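Local coordinates for ethanolamine utilization protein EutL (Clostridium perfringens, PDB 4U6I), which probably forms part of the shell of the ethanolamine-utilization bacterial microcompartment, assembling as a trimer of tandem BMC-domain subunits, at residues N3-P8 / G111-N116; D162-A167 / D201-A206; A168-C173 / A187-S192. All blocks are in the same frame, centred on the assembly; numbering follows the deposited sequence.

Contact 1 (N3-P8 / G111-N116)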
loop_
_atom_site.group_PDB
_atom_site.type_symbol
_atom_site.label_atom_id
_atom_site.label_comp_id
_atom_site.label_asym_id
_atom_site.label_seq_id
_atom_site.Cartn_x
_atom_site.Cartn_y
_atom_site.Cartn_z
ATOM N N ASN A 3 22.408 18.548 -0.399
ATOM C CA ASN A 3 23.612 17.713 -0.363
ATOM C C ASN A 3 23.941 17.131 1.015
ATOM O O ASN A 3 24.952 16.448 1.170
ATOM C CB ASN A 3 24.826 18.491 -0.895
ATOM C CG ASN A 3 24.754 18.736 -2.390
ATOM O OD1 ASN A 3 24.308 17.877 -3.149
ATOM N ND2 ASN A 3 25.194 19.911 -2.821
ATOM N N ASP A 4 23.095 17.385 2.010
ATOM C CA ASP A 4 23.242 16.724 3.304
ATOM C C ASP A 4 22.949 15.238 3.169
ATOM O O ASP A 4 22.138 14.828 2.338
ATOM C CB ASP A 4 22.310 17.328 4.359
ATOM C CG ASP A 4 22.786 18.673 4.870
ATOM O OD1 ASP A 4 23.938 19.058 4.582
ATOM O OD2 ASP A 4 22.004 19.340 5.580
ATOM N N LEU A 5 23.608 14.436 3.998
ATOM C CA LEU A 5 23.380 12.997 4.020
ATOM C C LEU A 5 22.313 12.629 5.040
ATOM O O LEU A 5 22.477 12.873 6.235
ATOM C CB LEU A 5 24.677 12.254 4.344
ATOM C CG LEU A 5 24.576 10.726 4.391
ATOM C CD1 LEU A 5 24.353 10.157 2.998
ATOM C CD2 LEU A 5 25.820 10.128 5.027
ATOM N N ILE A 6 21.222 12.037 4.563
ATOM C CA ILE A 6 20.183 11.528 5.448
ATOM C C ILE A 6 20.674 10.231 6.078
ATOM O O ILE A 6 20.775 9.205 5.405
ATOM C CB ILE A 6 18.855 11.275 4.705
ATOM C CG1 ILE A 6 18.520 12.442 3.770
ATOM C CG2 ILE A 6 17.726 11.036 5.702
ATOM C CD1 ILE A 6 18.459 13.793 4.453
ATOM N N ARG A 7 20.985 10.279 7.368
ATOM C CA ARG A 7 21.552 9.127 8.051
ATOM C C ARG A 7 20.491 8.049 8.274
ATOM O O ARG A 7 19.457 8.319 8.883
ATOM C CB ARG A 7 22.169 9.544 9.386
ATOM C CG ARG A 7 23.163 8.532 9.934
ATOM C CD ARG A 7 23.951 9.101 11.100
ATOM N NE ARG A 7 23.081 9.530 12.191
ATOM C CZ ARG A 7 22.542 8.714 13.090
ATOM N NH1 ARG A 7 22.773 7.407 13.035
ATOM N NH2 ARG A 7 21.764 9.202 14.045
ATOM N N PRO A 8 20.740 6.826 7.777
ATOM C CA PRO A 8 19.803 5.727 8.025
ATOM C C PRO A 8 19.991 5.158 9.425
ATOM O O PRO A 8 21.080 5.287 9.982
ATOM C CB PRO A 8 20.178 4.708 6.954
ATOM C CG PRO A 8 21.639 4.912 6.769
ATOM C CD PRO A 8 21.891 6.384 6.969
ATOM N N GLY A 111 23.768 6.465 2.037
ATOM C CA GLY A 111 22.439 6.945 2.370
ATOM C C GLY A 111 21.838 7.866 1.329
ATOM O O GLY A 111 22.504 8.265 0.373
ATOM N N PHE A 112 20.566 8.201 1.519
ATOM C CA PHE A 112 19.900 9.171 0.663
ATOM C C PHE A 112 20.496 10.554 0.891
ATOM O O PHE A 112 21.001 10.849 1.973
ATOM C CB PHE A 112 18.391 9.192 0.931
ATOM C CG PHE A 112 17.646 8.056 0.288
ATOM C CD1 PHE A 112 17.837 6.753 0.716
ATOM C CD2 PHE A 112 16.746 8.294 -0.740
ATOM C CE1 PHE A 112 17.151 5.707 0.128
ATOM C CE2 PHE A 112 16.055 7.251 -1.331
ATOM C CZ PHE A 112 16.258 5.957 -0.897
ATOM N N VAL A 113 20.435 11.393 -0.138
ATOM C CA VAL A 113 20.993 12.738 -0.083
ATOM C C VAL A 113 19.899 13.767 -0.335
ATOM O O VAL A 113 19.081 13.598 -1.235
ATOM C CB VAL A 113 22.119 12.921 -1.118
ATOM C CG1 VAL A 113 22.718 14.319 -1.027
ATOM C CG2 VAL A 113 23.197 11.865 -0.922
ATOM N N SER A 114 19.892 14.834 0.456
ATOM C CA SER A 114 18.919 15.905 0.282
ATOM C C SER A 114 19.165 16.661 -1.019
ATOM O O SER A 114 20.310 16.856 -1.427
ATOM C CB SER A 114 18.970 16.874 1.462
ATOM O OG SER A 114 18.137 17.997 1.229
ATOM N N ALA A 115 18.080 17.090 -1.658
ATOM C CA ALA A 115 18.160 17.846 -2.904
ATOM C C ALA A 115 17.657 19.277 -2.727
ATOM O O ALA A 115 17.630 20.049 -3.686
ATOM C CB ALA A 115 17.373 17.144 -3.995
ATOM N N ASN A 116 17.258 19.631 -1.508
ATOM C CA ASN A 116 16.783 20.985 -1.234
ATOM C C ASN A 116 16.991 21.402 0.222
ATOM O O ASN A 116 17.492 20.628 1.037
ATOM C CB ASN A 116 15.302 21.115 -1.614
ATOM C CG ASN A 116 14.408 20.135 -0.871
ATOM O OD1 ASN A 116 14.802 19.537 0.130
ATOM N ND2 ASN A 116 13.186 19.971 -1.366
HETATM O O HOH W 1 19.339 7.392 4.059
#
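Three backbone hydrogen bonds join residues 3-8 to residues 111-116. Ser114 N gives the straightest of them, to Asp4 O at 2.9 Å with an N-H...O angle of 167°. Ile6 N reaches Phe112 O, also at 2.9 Å. The third runs from Asn3 N to Ser114 O at 2.9 Å; Asn3 lies in loop, before the weakly bonded strand 5-6. Asp4 O has a second, softer neighbour in Val113 CA, a CA-H...O contact of 3.4 Å.

One water continues the pairing beyond the last direct bond: it donates to Ile6 O and accepts from Phe112 N.

The pairing puts strand 5-6 antiparallel at the border, within this chain, of a six-stranded sheet, next to strand 112-114. Leu5 and Val113 form a non-hydrogen-bonded pair with CA atoms 4.8 Å apart. On its other side, strand 112-114 is bonded to strand 122-128 through Val113 and Tyr123.

Apolar contact is modest. In Leu5, chi1 (-180°) puts CG beside the carbonyl carbon, and chi2 (70°) then turns CD1 over the facing strand, 3.6 Å from Phe112 O; the approach of CD1 to Val113 CG2 is looser. Val113 CG1 instead meets the main chain, 3.6 Å from Asn3 CA. On the face opposite Leu5 and Val113, Ile6 CG1 lies beside Phe112 CB in the conformer given, one of two modelled for this isoleucine, while the Phe112 ring leads away to meet Tyr124.

Polar side chains bond outside the pairing. Ser114 OG is hydrogen-bonded to Asp119 OD1, and Asp4 OD2 to Met1 N.

Contact 2 (D162-A167 / D201-A206)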
loop_
_atom_site.group_PDB
_atom_site.type_symbol
_atom_site.label_atom_id
_atom_site.label_comp_id
_atom_site.label_asym_id
_atom_site.label_seq_id
_atom_site.Cartn_x
_atom_site.Cartn_y
_atom_site.Cartn_z
ATOM N N ASP A 162 16.193 8.715 -16.987
ATOM C CA ASP A 162 16.417 8.935 -18.408
ATOM C C ASP A 162 17.740 9.656 -18.636
ATOM O O ASP A 162 18.436 9.396 -19.615
ATOM C CB ASP A 162 15.265 9.734 -19.016
ATOM C CG ASP A 162 15.365 9.842 -20.524
ATOM O OD1 ASP A 162 15.065 8.844 -21.214
ATOM O OD2 ASP A 162 15.741 10.924 -21.018
ATOM N N ALA A 163 18.084 10.562 -17.725
ATOM C CA ALA A 163 19.354 11.270 -17.800
ATOM C C ALA A 163 20.506 10.313 -17.513
ATOM O O ALA A 163 21.564 10.398 -18.134
ATOM C CB ALA A 163 19.376 12.438 -16.826
ATOM N N ALA A 164 20.289 9.400 -16.572
ATOM C CA ALA A 164 21.309 8.426 -16.201
ATOM C C ALA A 164 21.577 7.453 -17.344
ATOM O O ALA A 164 22.725 7.095 -17.607
ATOM C CB ALA A 164 20.889 7.671 -14.951
ATOM N N LEU A 165 20.513 7.028 -18.018
ATOM C CA LEU A 165 20.634 6.094 -19.132
ATOM C C LEU A 165 21.349 6.727 -20.322
ATOM O O LEU A 165 21.921 6.024 -21.155
ATOM C CB LEU A 165 19.251 5.592 -19.556
ATOM C CG LEU A 165 18.561 4.654 -18.564
ATOM C CD1 LEU A 165 17.083 4.506 -18.896
ATOM C CD2 LEU A 165 19.243 3.293 -18.549
ATOM N N LYS A 166 21.318 8.055 -20.395
ATOM C CA LYS A 166 21.969 8.787 -21.480
ATOM C C LYS A 166 23.413 9.167 -21.150
ATOM O O LYS A 166 24.194 9.481 -22.045
ATOM C CB LYS A 166 21.177 10.051 -21.812
ATOM C CG LYS A 166 19.857 9.792 -22.512
ATOM C CD LYS A 166 18.974 11.028 -22.498
ATOM C CE LYS A 166 17.706 10.814 -23.304
ATOM N NZ LYS A 166 16.774 11.967 -23.190
ATOM N N ALA A 167 23.761 9.139 -19.868
ATOM C CA ALA A 167 25.066 9.625 -19.422
ATOM C C ALA A 167 26.171 8.587 -19.589
ATOM O O ALA A 167 27.351 8.934 -19.621
ATOM C CB ALA A 167 24.987 10.065 -17.972
ATOM N N ASP A 201 26.060 9.817 -11.047
ATOM C CA ASP A 201 26.298 11.256 -11.062
ATOM C C ASP A 201 25.228 11.989 -11.865
ATOM O O ASP A 201 24.721 13.024 -11.435
ATOM C CB ASP A 201 27.685 11.564 -11.633
ATOM C CG ASP A 201 28.809 11.079 -10.734
ATOM O OD1 ASP A 201 28.577 10.919 -9.518
ATOM O OD2 ASP A 201 29.930 10.867 -11.244
ATOM N N ALA A 202 24.887 11.449 -13.031
ATOM C CA ALA A 202 23.858 12.049 -13.872
ATOM C C ALA A 202 22.493 11.983 -13.187
ATOM O O ALA A 202 21.662 12.877 -13.349
ATOM C CB ALA A 202 23.807 11.355 -15.220
ATOM N N PHE A 203 22.272 10.919 -12.423
ATOM C CA PHE A 203 21.017 10.741 -11.704
ATOM C C PHE A 203 20.877 11.796 -10.613
ATOM O O PHE A 203 19.842 12.450 -10.504
ATOM C CB PHE A 203 20.942 9.335 -11.101
ATOM C CG PHE A 203 19.607 9.005 -10.491
ATOM C CD1 PHE A 203 18.550 8.590 -11.285
ATOM C CD2 PHE A 203 19.413 9.098 -9.123
ATOM C CE1 PHE A 203 17.322 8.281 -10.727
ATOM C CE2 PHE A 203 18.186 8.790 -8.558
ATOM C CZ PHE A 203 17.140 8.381 -9.361
ATOM N N ALA A 204 21.929 11.964 -9.816
ATOM C CA ALA A 204 21.927 12.936 -8.727
ATOM C C ALA A 204 21.681 14.352 -9.243
ATOM O O ALA A 204 20.848 15.083 -8.705
ATOM C CB ALA A 204 23.243 12.875 -7.965
ATOM N N GLU A 205 22.412 14.731 -10.287
ATOM C CA GLU A 205 22.272 16.052 -10.892
ATOM C C GLU A 205 20.854 16.281 -11.411
ATOM O O GLU A 205 20.281 17.355 -11.222
ATOM C CB GLU A 205 23.279 16.219 -12.033
ATOM C CG GLU A 205 23.176 17.542 -12.780
ATOM C CD GLU A 205 24.096 17.601 -13.984
ATOM O OE1 GLU A 205 23.613 17.938 -15.087
ATOM O OE2 GLU A 205 25.302 17.312 -13.829
ATOM N N ALA A 206 20.296 15.269 -12.067
ATOM C CA ALA A 206 18.966 15.384 -12.659
ATOM C C ALA A 206 17.891 15.576 -11.592
ATOM O O ALA A 206 16.968 16.367 -11.777
ATOM C CB ALA A 206 18.659 14.162 -13.501
#
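In the second BMC domain of the chain, helices 154-167 and 193-212 pack side by side against the sheet, and residues 162-167 and 201-206 form an alanine-lined part of that interface. The two short segments run roughly antiparallel, 147° between their N-to-C directions, and their axes come within 7.7 Å. Ala164 and Ala202 are the nearest pair of CA atoms across the segments, 5.0 Å apart.

Methyl groups do most of the touching. Ala202 CB projects toward the other helix and meets Ala167 CB at 3.3 Å, tighter than ordinary van der Waals contact. The same methyl lies 3.8 Å from Ala163 O and 4.0 Å from Ala164 CA, so it rests against both side chain and backbone. One turn along, Ala163 CB faces Ala206 CB at 3.8 Å.

Toward the sheet, Ala164 CB sits at the edge of the Phe203 ring, near its plane, and touches Phe203 CB at 4.2 Å. With CG anti to the backbone N (chi1 -173°), Phe203 directs its ring toward strand 147-152, where it also packs on Leu150 and Ala152.

Elsewhere on helix 154-167, Lys166 NZ makes a 2.6 Å salt bridge to the syn lone pair of Asp162 OD2. That pair faces a neighbouring subunit, where Lys166 NZ also bonds to Asn18 O and Asp162 OD1 to Ser20 N of that subunit.

No hydrogen bond crosses between the two segments; their association here rests on apolar contact, with small methyls permitting the short axis separation.

Contact 3 (A168-C173 / A187-S192)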
loop_
_atom_site.group_PDB
_atom_site.type_symbol
_atom_site.label_atom_id
_atom_site.label_comp_id
_atom_site.label_asym_id
_atom_site.label_seq_id
_atom_site.Cartn_x
_atom_site.Cartn_y
_atom_site.Cartn_z
ATOM N N ALA A 168 25.796 7.315 -19.682
ATOM C CA ALA A 168 26.782 6.250 -19.832
ATOM C C ALA A 168 26.168 5.004 -20.454
ATOM O O ALA A 168 24.954 4.919 -20.636
ATOM C CB ALA A 168 27.403 5.913 -18.486
ATOM N N ASP A 169 27.024 4.042 -20.779
ATOM C CA ASP A 169 26.585 2.796 -21.392
ATOM C C ASP A 169 26.123 1.830 -20.309
ATOM O O ASP A 169 26.902 1.016 -19.812
ATOM C CB ASP A 169 27.715 2.177 -22.222
ATOM C CG ASP A 169 27.225 1.075 -23.146
ATOM O OD1 ASP A 169 26.078 0.610 -22.977
ATOM O OD2 ASP A 169 27.992 0.672 -24.044
ATOM N N VAL A 170 24.851 1.936 -19.941
ATOM C CA VAL A 170 24.277 1.084 -18.911
ATOM C C VAL A 170 22.957 0.481 -19.377
ATOM O O VAL A 170 22.267 1.049 -20.223
ATOM C CB VAL A 170 24.049 1.861 -17.597
ATOM C CG1 VAL A 170 25.381 2.235 -16.962
ATOM C CG2 VAL A 170 23.201 3.106 -17.846
ATOM N N GLU A 171 22.628 -0.682 -18.825
ATOM C CA GLU A 171 21.364 -1.355 -19.099
ATOM C C GLU A 171 20.454 -1.271 -17.883
ATOM O O GLU A 171 20.913 -1.423 -16.753
ATOM C CB GLU A 171 21.596 -2.822 -19.464
ATOM C CG GLU A 171 22.088 -3.051 -20.882
ATOM C CD GLU A 171 22.483 -4.494 -21.128
ATOM O OE1 GLU A 171 21.986 -5.380 -20.400
ATOM O OE2 GLU A 171 23.296 -4.742 -22.044
ATOM N N MET A 172 19.168 -1.025 -18.112
ATOM C CA MET A 172 18.191 -1.081 -17.035
ATOM C C MET A 172 17.836 -2.538 -16.769
ATOM O O MET A 172 17.186 -3.191 -17.585
ATOM C CB MET A 172 16.937 -0.274 -17.377
ATOM C CG MET A 172 15.815 -0.418 -16.349
ATOM S SD MET A 172 15.202 1.157 -15.722
ATOM C CE MET A 172 14.639 1.940 -17.227
ATOM N N CYS A 173 18.270 -3.037 -15.617
ATOM C CA CYS A 173 18.076 -4.434 -15.257
ATOM C C CYS A 173 16.761 -4.635 -14.523
ATOM O O CYS A 173 16.033 -5.590 -14.786
ATOM C CB CYS A 173 19.236 -4.921 -14.394
ATOM S SG CYS A 173 20.816 -4.903 -15.234
ATOM N N ALA A 187 15.597 2.496 -10.261
ATOM C CA ALA A 187 16.026 1.314 -10.992
ATOM C C ALA A 187 17.399 0.811 -10.566
ATOM O O ALA A 187 18.178 1.530 -9.936
ATOM C CB ALA A 187 16.034 1.604 -12.488
ATOM N N LEU A 188 17.669 -0.441 -10.912
ATOM C CA LEU A 188 19.015 -0.995 -10.864
ATOM C C LEU A 188 19.568 -1.008 -12.280
ATOM O O LEU A 188 18.990 -1.636 -13.167
ATOM C CB LEU A 188 19.017 -2.407 -10.275
ATOM C CG LEU A 188 18.493 -2.565 -8.844
ATOM C CD1 LEU A 188 18.593 -4.020 -8.406
ATOM C CD2 LEU A 188 19.247 -1.662 -7.876
ATOM N N LEU A 189 20.676 -0.301 -12.490
ATOM C CA LEU A 189 21.339 -0.270 -13.788
ATOM C C LEU A 189 22.658 -1.022 -13.699
ATOM O O LEU A 189 23.297 -1.026 -12.648
ATOM C CB LEU A 189 21.590 1.166 -14.250
ATOM C CG LEU A 189 20.440 2.169 -14.154
ATOM C CD1 LEU A 189 20.859 3.481 -14.801
ATOM C CD2 LEU A 189 19.165 1.633 -14.791
ATOM N N THR A 190 23.067 -1.654 -14.795
ATOM C CA THR A 190 24.331 -2.384 -14.825
ATOM C C THR A 190 25.222 -1.908 -15.960
ATOM O O THR A 190 24.750 -1.359 -16.954
ATOM C CB THR A 190 24.109 -3.907 -14.959
ATOM O OG1 THR A 190 25.294 -4.601 -14.552
ATOM C CG2 THR A 190 23.748 -4.299 -16.395
ATOM N N GLY A 191 26.520 -2.138 -15.793
ATOM C CA GLY A 191 27.524 -1.729 -16.756
ATOM C C GLY A 191 28.879 -1.835 -16.086
ATOM O O GLY A 191 29.008 -2.507 -15.062
ATOM N N SER A 192 29.889 -1.179 -16.649
ATOM C CA SER A 192 31.199 -1.131 -16.009
ATOM C C SER A 192 31.094 -0.327 -14.719
ATOM O O SER A 192 30.111 0.382 -14.504
ATOM C CB SER A 192 32.243 -0.513 -16.938
ATOM O OG SER A 192 32.047 0.885 -17.059
HETATM O O HOH W 2 29.365 -0.499 -19.300
#
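Met172 and Leu189 share one face of the beta hairpin formed by strands 171-176 and 185-190, whose strand 171-176 is outermost in the six-stranded sheet of this chain; Val170, just before that strand, packs beside them. Met172 and Leu189 are a non-hydrogen-bonded antiparallel pair, 4.6 Å between CA atoms; Glu171 and Thr190 are the adjoining hydrogen-bonded pair. Glu171 N bonds to Thr190 O and Thr190 N to Glu171 O, while Cys173 N bonds to Leu188 O.

Leu189 divides its two methyls between neighbours on the opposite segment: CD1 touches Val170 CG2 at 3.9 Å while CD2 rests 3.7 Å from Met172 CA. Both Val170 and Met172 run at a slant to the leucine. Met172 leaves its backbone with CG anti to N, and chi2, at 127°, then lies away from the usual staggered values. These two torsions bring SD to within 3.4 Å of Ala187 CB. Leu165 of helix 154-167 packs on Val170, Met172 and Leu189 alike.

The outermost strand also meets a neighbouring subunit: Met172 N bonds to Glu22 OE1 of that subunit, and Lys26 there packs on the Met172 side chain.

At the loop end, a water donates to Asp169 O and accepts from Ser192 N. Ser192 is the N-cap of helix 193-212, with OG bonded to Ala195 N.

The other face carries Glu171 and Thr190. Thr190 CG2 comes 3.2 Å from Cys173 SG, unusually short for carbon and sulfur and so doubtful in detail. The other branch of the threonine is turned with OG1 anti to its own N (chi1 -161°), and this hydroxyl is hydrogen-bonded to Ala146 O.

From the N terminus, residues 3-8 meet residues 111-116 across 102 intervening residues: contact 1 closes a loop holding the four-stranded sheet and its helices, and brings the start of the chain to the six-stranded sheet. Contact 1 is complete before contact 2 or contact 3 opens. Contact 2 joins helix 154-167 to helix 193-212, and contact 3, the hairpin between those helices, lies entirely within its loop. These two touch, Leu165 CD2 lying 4.0 Å from Val170 CG2, so helix pair and hairpin pack together. Contacts 1 and 3 reach opposite borders of the six-stranded sheet, their centres 23 Å apart, and contacts 2 and 3 both adjoin the second subunit.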